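Local coordinates for protein putative glutathione S-transferase (Sinorhizobium meliloti, PDB 4MDC) that probably acts as a homodimeric glutathione transferase, joining glutathione to electrophilic substrates, at residues B[128-141]-B[198-210]. Sequence-based numbering, arbitrary orientation. Where two conformers were deposited one is given.
Sequences MEADVTRPLVRERI and AAISVLDYLGEID
Leu203 fits as a knob into a hole formed by Met128, Val132, Thr133 and Leu136. Leu203 CD2 lies 3.9 Å from Val132 CG1, and Leu203 CD1 is at the same distance from Thr133 OG1. Met128 is a selenomethionine; its extended chain brings SE to Ala199 CB. One turn after Thr133, the side chains of Val137 and Val202 cross at about a right angle, with Val137 CG2 3.8 Å from Val202 CG1. Leu206 follows. Its side chain and that of Leu136 slide past each other in opposite directions, while Leu206 CD2 reaches Ile141 CD1. The two helices run in roughly the same direction, crossing at 36°.

Helix 191-205 ends in a Schellman motif at Gly207, and here the contact turns polar. Arg140 bends at chi3 (52°), which brings NH1 to two acceptors. Arg140 NH1 bonds Leu206 O at 2.9 Å, on a lone pair in the carbonyl plane. Arg140 NH1 also forms a salt bridge with Glu208 OE2 at 2.6 Å, on the anti side but tilted 28° out of the carboxylate plane. A water links NH2 to the same carbonyl. Replacing Arg140 with an alanine would probably leave Leu206 O without its charged donor and Glu208 with one counter-charge fewer, although Arg164 also pairs with OE2. The contact joins two helices of the all-helical GST C-terminal domain. The guanidinium sits where a helix-end carbonyl and a carboxylate both offer negative charge, so this edge probably adds direction to otherwise apolar packing.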
loop_
_atom_site.group_PDB
_atom_site.type_symbol
_atom_site.label_atom_id
_atom_site.label_comp_id
_atom_site.label_asym_id
_atom_site.label_seq_id
_atom_site.Cartn_x
_atom_site.Cartn_y
_atom_site.Cartn_z
HETATM N N MSE B 128 -0.243 -3.892 -9.753
HETATM C CA MSE B 128 -1.162 -4.446 -10.752
HETATM C C MSE B 128 -2.563 -3.905 -10.523
HETATM O O MSE B 128 -3.347 -3.702 -11.475
HETATM C CB MSE B 128 -1.198 -5.971 -10.761
HETATM C CG MSE B 128 -1.882 -6.502 -12.045
HETATM SE SE MSE B 128 -1.903 -8.473 -12.002
HETATM C CE MSE B 128 -2.783 -8.679 -13.753
ATOM N N GLU B 129 -2.904 -3.670 -9.271
ATOM C CA GLU B 129 -4.260 -3.161 -8.963
ATOM C C GLU B 129 -4.493 -1.752 -9.568
ATOM O O GLU B 129 -5.501 -1.477 -10.196
ATOM C CB GLU B 129 -4.404 -3.164 -7.453
ATOM C CG GLU B 129 -5.703 -2.641 -6.928
ATOM C CD GLU B 129 -6.851 -3.665 -7.035
ATOM O OE1 GLU B 129 -6.621 -4.825 -7.488
ATOM O OE2 GLU B 129 -7.994 -3.310 -6.621
ATOM N N ALA B 130 -3.476 -0.908 -9.452
ATOM C CA ALA B 130 -3.542 0.446 -10.025
ATOM C C ALA B 130 -3.409 0.463 -11.527
ATOM O O ALA B 130 -4.142 1.221 -12.217
ATOM C CB ALA B 130 -2.465 1.352 -9.424
ATOM N N ASP B 131 -2.529 -0.393 -12.052
ATOM C CA ASP B 131 -2.202 -0.378 -13.485
ATOM C C ASP B 131 -3.327 -1.009 -14.282
ATOM O O ASP B 131 -3.586 -0.644 -15.403
ATOM C CB ASP B 131 -0.976 -1.243 -13.801
ATOM C CG ASP B 131 0.335 -0.612 -13.377
ATOM O OD1 ASP B 131 0.317 0.577 -13.011
ATOM O OD2 ASP B 131 1.350 -1.344 -13.417
ATOM N N VAL B 132 -3.988 -1.978 -13.678
ATOM C CA VAL B 132 -4.965 -2.817 -14.408
ATOM C C VAL B 132 -6.320 -3.004 -13.681
ATOM O O VAL B 132 -7.379 -2.588 -14.178
ATOM C CB VAL B 132 -4.413 -4.227 -14.654
ATOM C CG1 VAL B 132 -5.467 -5.107 -15.379
ATOM C CG2 VAL B 132 -3.145 -4.201 -15.484
ATOM N N THR B 133 -6.297 -3.641 -12.513
ATOM C CA THR B 133 -7.492 -4.299 -12.035
ATOM C C THR B 133 -8.534 -3.330 -11.538
ATOM O O THR B 133 -9.734 -3.440 -11.867
ATOM C CB THR B 133 -7.127 -5.331 -10.951
ATOM O OG1 THR B 133 -5.958 -6.075 -11.339
ATOM C CG2 THR B 133 -8.246 -6.336 -10.815
ATOM N N ARG B 134 -8.137 -2.372 -10.715
ATOM C CA ARG B 134 -9.115 -1.396 -10.202
ATOM C C ARG B 134 -9.846 -0.580 -11.311
ATOM O O ARG B 134 -11.104 -0.567 -11.361
ATOM C CB ARG B 134 -8.450 -0.460 -9.173
ATOM C CG ARG B 134 -9.366 0.661 -8.724
ATOM C CD ARG B 134 -8.843 1.421 -7.515
ATOM N NE ARG B 134 -7.585 2.155 -7.766
ATOM C CZ ARG B 134 -6.373 1.886 -7.240
ATOM N NH1 ARG B 134 -5.357 2.676 -7.569
ATOM N NH2 ARG B 134 -6.142 0.849 -6.440
ATOM N N PRO B 135 -9.100 0.036 -12.244
ATOM C CA PRO B 135 -9.842 0.735 -13.303
ATOM C C PRO B 135 -10.708 -0.164 -14.221
ATOM O O PRO B 135 -11.794 0.234 -14.658
ATOM C CB PRO B 135 -8.748 1.434 -14.124
ATOM C CG PRO B 135 -7.429 0.859 -13.672
ATOM C CD PRO B 135 -7.631 0.273 -12.296
ATOM N N LEU B 136 -10.248 -1.376 -14.474
ATOM C CA LEU B 136 -10.977 -2.282 -15.345
ATOM C C LEU B 136 -12.261 -2.749 -14.687
ATOM O O LEU B 136 -13.345 -2.763 -15.319
ATOM C CB LEU B 136 -10.099 -3.471 -15.674
ATOM C CG LEU B 136 -10.606 -4.350 -16.795
ATOM C CD1 LEU B 136 -9.432 -4.817 -17.602
ATOM C CD2 LEU B 136 -11.359 -5.536 -16.192
ATOM N N VAL B 137 -12.159 -3.129 -13.417
ATOM C CA VAL B 137 -13.364 -3.545 -12.646
ATOM C C VAL B 137 -14.377 -2.374 -12.581
ATOM O O VAL B 137 -15.608 -2.543 -12.678
ATOM C CB VAL B 137 -12.940 -4.056 -11.253
ATOM C CG1 VAL B 137 -14.125 -4.142 -10.311
ATOM C CG2 VAL B 137 -12.254 -5.416 -11.368
ATOM N N ARG B 138 -13.874 -1.181 -12.352
ATOM C CA ARG B 138 -14.778 -0.036 -12.237
ATOM C C ARG B 138 -15.551 0.172 -13.529
ATOM O O ARG B 138 -16.774 0.373 -13.509
ATOM C CB ARG B 138 -14.002 1.226 -11.901
ATOM C CG ARG B 138 -14.895 2.456 -11.754
ATOM C CD ARG B 138 -14.127 3.710 -11.392
ATOM N NE ARG B 138 -14.992 4.870 -11.527
ATOM C CZ ARG B 138 -15.835 5.320 -10.605
ATOM N NH1 ARG B 138 -15.935 4.732 -9.426
ATOM N NH2 ARG B 138 -16.569 6.405 -10.866
ATOM N N GLU B 139 -14.876 0.096 -14.654
ATOM C CA GLU B 139 -15.537 0.289 -15.932
ATOM C C GLU B 139 -16.491 -0.858 -16.303
ATOM O O GLU B 139 -17.601 -0.605 -16.769
ATOM C CB GLU B 139 -14.536 0.461 -17.050
ATOM C CG GLU B 139 -13.722 1.740 -16.962
ATOM C CD GLU B 139 -14.573 2.990 -16.745
ATOM O OE1 GLU B 139 -15.609 3.155 -17.435
ATOM O OE2 GLU B 139 -14.249 3.784 -15.846
ATOM N N ARG B 140 -16.073 -2.096 -16.043
ATOM C CA ARG B 140 -16.876 -3.278 -16.405
ATOM C C ARG B 140 -17.907 -3.739 -15.406
ATOM O O ARG B 140 -18.889 -4.364 -15.772
ATOM C CB ARG B 140 -15.943 -4.428 -16.739
ATOM C CG ARG B 140 -15.122 -4.039 -17.935
ATOM C CD ARG B 140 -14.636 -5.207 -18.751
ATOM N NE ARG B 140 -15.749 -6.102 -19.094
ATOM C CZ ARG B 140 -15.651 -7.422 -19.260
ATOM N NH1 ARG B 140 -14.486 -8.026 -19.222
ATOM N NH2 ARG B 140 -16.737 -8.139 -19.500
ATOM N N ILE B 141 -17.679 -3.514 -14.138
ATOM C CA ILE B 141 -18.579 -4.023 -13.095
ATOM C C ILE B 141 -19.371 -2.763 -12.611
ATOM O O ILE B 141 -20.604 -2.575 -12.836
ATOM C CB ILE B 141 -17.771 -4.778 -11.970
ATOM C CG1 ILE B 141 -16.986 -6.015 -12.516
ATOM C CG2 ILE B 141 -18.653 -5.218 -10.801
ATOM C CD1 ILE B 141 -17.853 -7.119 -13.027
ATOM N N ALA B 198 -5.243 -14.235 -6.346
ATOM C CA ALA B 198 -6.438 -13.455 -6.114
ATOM C C ALA B 198 -6.687 -12.424 -7.227
ATOM O O ALA B 198 -7.764 -12.313 -7.719
ATOM C CB ALA B 198 -6.357 -12.770 -4.778
ATOM N N ALA B 199 -5.641 -11.700 -7.615
ATOM C CA ALA B 199 -5.701 -10.688 -8.673
ATOM C C ALA B 199 -5.998 -11.346 -10.033
ATOM O O ALA B 199 -6.943 -10.925 -10.723
ATOM C CB ALA B 199 -4.419 -9.902 -8.757
ATOM N N ILE B 200 -5.303 -12.456 -10.312
ATOM C CA ILE B 200 -5.564 -13.163 -11.563
ATOM C C ILE B 200 -6.994 -13.699 -11.626
ATOM O O ILE B 200 -7.593 -13.671 -12.719
ATOM C CB ILE B 200 -4.603 -14.374 -11.732
ATOM C CG1 ILE B 200 -3.204 -13.871 -12.020
ATOM C CG2 ILE B 200 -5.061 -15.345 -12.791
ATOM C CD1 ILE B 200 -3.044 -12.900 -13.093
ATOM N N SER B 201 -7.523 -14.180 -10.509
ATOM C CA SER B 201 -8.871 -14.782 -10.509
ATOM C C SER B 201 -9.935 -13.773 -10.872
ATOM O O SER B 201 -10.966 -14.108 -11.545
ATOM C CB SER B 201 -9.196 -15.469 -9.178
ATOM O OG SER B 201 -9.473 -14.547 -8.135
ATOM N N VAL B 202 -9.730 -12.511 -10.493
ATOM C CA VAL B 202 -10.694 -11.436 -10.841
ATOM C C VAL B 202 -10.661 -11.161 -12.362
ATOM O O VAL B 202 -11.716 -11.065 -13.033
ATOM C CB VAL B 202 -10.407 -10.170 -10.024
ATOM C CG1 VAL B 202 -11.175 -8.962 -10.505
ATOM C CG2 VAL B 202 -10.706 -10.415 -8.539
ATOM N N LEU B 203 -9.443 -10.960 -12.874
ATOM C CA LEU B 203 -9.255 -10.733 -14.282
ATOM C C LEU B 203 -9.776 -11.921 -15.091
ATOM O O LEU B 203 -10.359 -11.716 -16.160
ATOM C CB LEU B 203 -7.803 -10.422 -14.602
ATOM C CG LEU B 203 -7.387 -9.087 -13.959
ATOM C CD1 LEU B 203 -5.874 -8.888 -14.060
ATOM C CD2 LEU B 203 -8.096 -7.930 -14.597
ATOM N N ASP B 204 -9.534 -13.143 -14.592
ATOM C CA ASP B 204 -9.946 -14.341 -15.326
ATOM C C ASP B 204 -11.433 -14.479 -15.321
ATOM O O ASP B 204 -12.015 -14.846 -16.376
ATOM C CB ASP B 204 -9.273 -15.582 -14.749
ATOM C CG ASP B 204 -9.329 -16.790 -15.716
ATOM O OD1 ASP B 204 -9.049 -16.626 -16.923
ATOM O OD2 ASP B 204 -9.697 -17.865 -15.194
ATOM N N TYR B 205 -12.103 -14.153 -14.221
ATOM C CA TYR B 205 -13.595 -14.133 -14.183
ATOM C C TYR B 205 -14.122 -13.282 -15.342
ATOM O O TYR B 205 -15.100 -13.635 -16.058
ATOM C CB TYR B 205 -14.062 -13.487 -12.894
ATOM C CG TYR B 205 -15.552 -13.550 -12.668
ATOM C CD1 TYR B 205 -16.423 -12.681 -13.312
ATOM C CD2 TYR B 205 -16.088 -14.481 -11.765
ATOM C CE1 TYR B 205 -17.807 -12.746 -13.047
ATOM C CE2 TYR B 205 -17.455 -14.575 -11.527
ATOM C CZ TYR B 205 -18.303 -13.719 -12.197
ATOM O OH TYR B 205 -19.648 -13.789 -11.941
ATOM N N LEU B 206 -13.481 -12.151 -15.553
ATOM C CA LEU B 206 -13.891 -11.205 -16.599
ATOM C C LEU B 206 -13.413 -11.566 -18.027
ATOM O O LEU B 206 -13.695 -10.835 -18.961
ATOM C CB LEU B 206 -13.388 -9.805 -16.221
ATOM C CG LEU B 206 -14.084 -9.153 -15.017
ATOM C CD1 LEU B 206 -13.320 -7.917 -14.569
ATOM C CD2 LEU B 206 -15.523 -8.789 -15.369
ATOM N N GLY B 207 -12.640 -12.640 -18.145
ATOM C CA GLY B 207 -12.125 -13.088 -19.424
ATOM C C GLY B 207 -11.043 -12.215 -20.018
ATOM O O GLY B 207 -10.853 -12.195 -21.215
ATOM N N GLU B 208 -10.316 -11.504 -19.164
ATOM C CA GLU B 208 -9.337 -10.526 -19.613
ATOM C C GLU B 208 -7.917 -11.088 -19.838
ATOM O O GLU B 208 -7.051 -10.365 -20.309
ATOM C CB GLU B 208 -9.267 -9.359 -18.614
ATOM C CG GLU B 208 -10.591 -8.632 -18.448
ATOM C CD GLU B 208 -10.891 -7.642 -19.576
ATOM O OE1 GLU B 208 -10.014 -7.362 -20.433
ATOM O OE2 GLU B 208 -12.021 -7.129 -19.598
ATOM N N ILE B 209 -7.688 -12.341 -19.496
ATOM C CA ILE B 209 -6.359 -12.945 -19.648
ATOM C C ILE B 209 -6.313 -13.890 -20.858
ATOM O O ILE B 209 -7.120 -14.810 -20.951
ATOM C CB ILE B 209 -6.001 -13.736 -18.411
ATOM C CG1 ILE B 209 -5.807 -12.754 -17.273
ATOM C CG2 ILE B 209 -4.708 -14.503 -18.558
ATOM C CD1 ILE B 209 -5.952 -13.402 -15.961
ATOM N N ASP B 210 -5.373 -13.657 -21.755
ATOM C CA ASP B 210 -5.081 -14.602 -22.836
ATOM C C ASP B 210 -4.060 -15.605 -22.358
ATOM O O ASP B 210 -2.864 -15.348 -22.311
ATOM C CB ASP B 210 -4.567 -13.865 -24.043
ATOM C CG ASP B 210 -4.205 -14.800 -25.200
ATOM O OD1 ASP B 210 -4.253 -16.052 -25.096
ATOM O OD2 ASP B 210 -3.877 -14.232 -26.214
HETATM O O HOH W 1 -16.830 -10.823 -19.624
#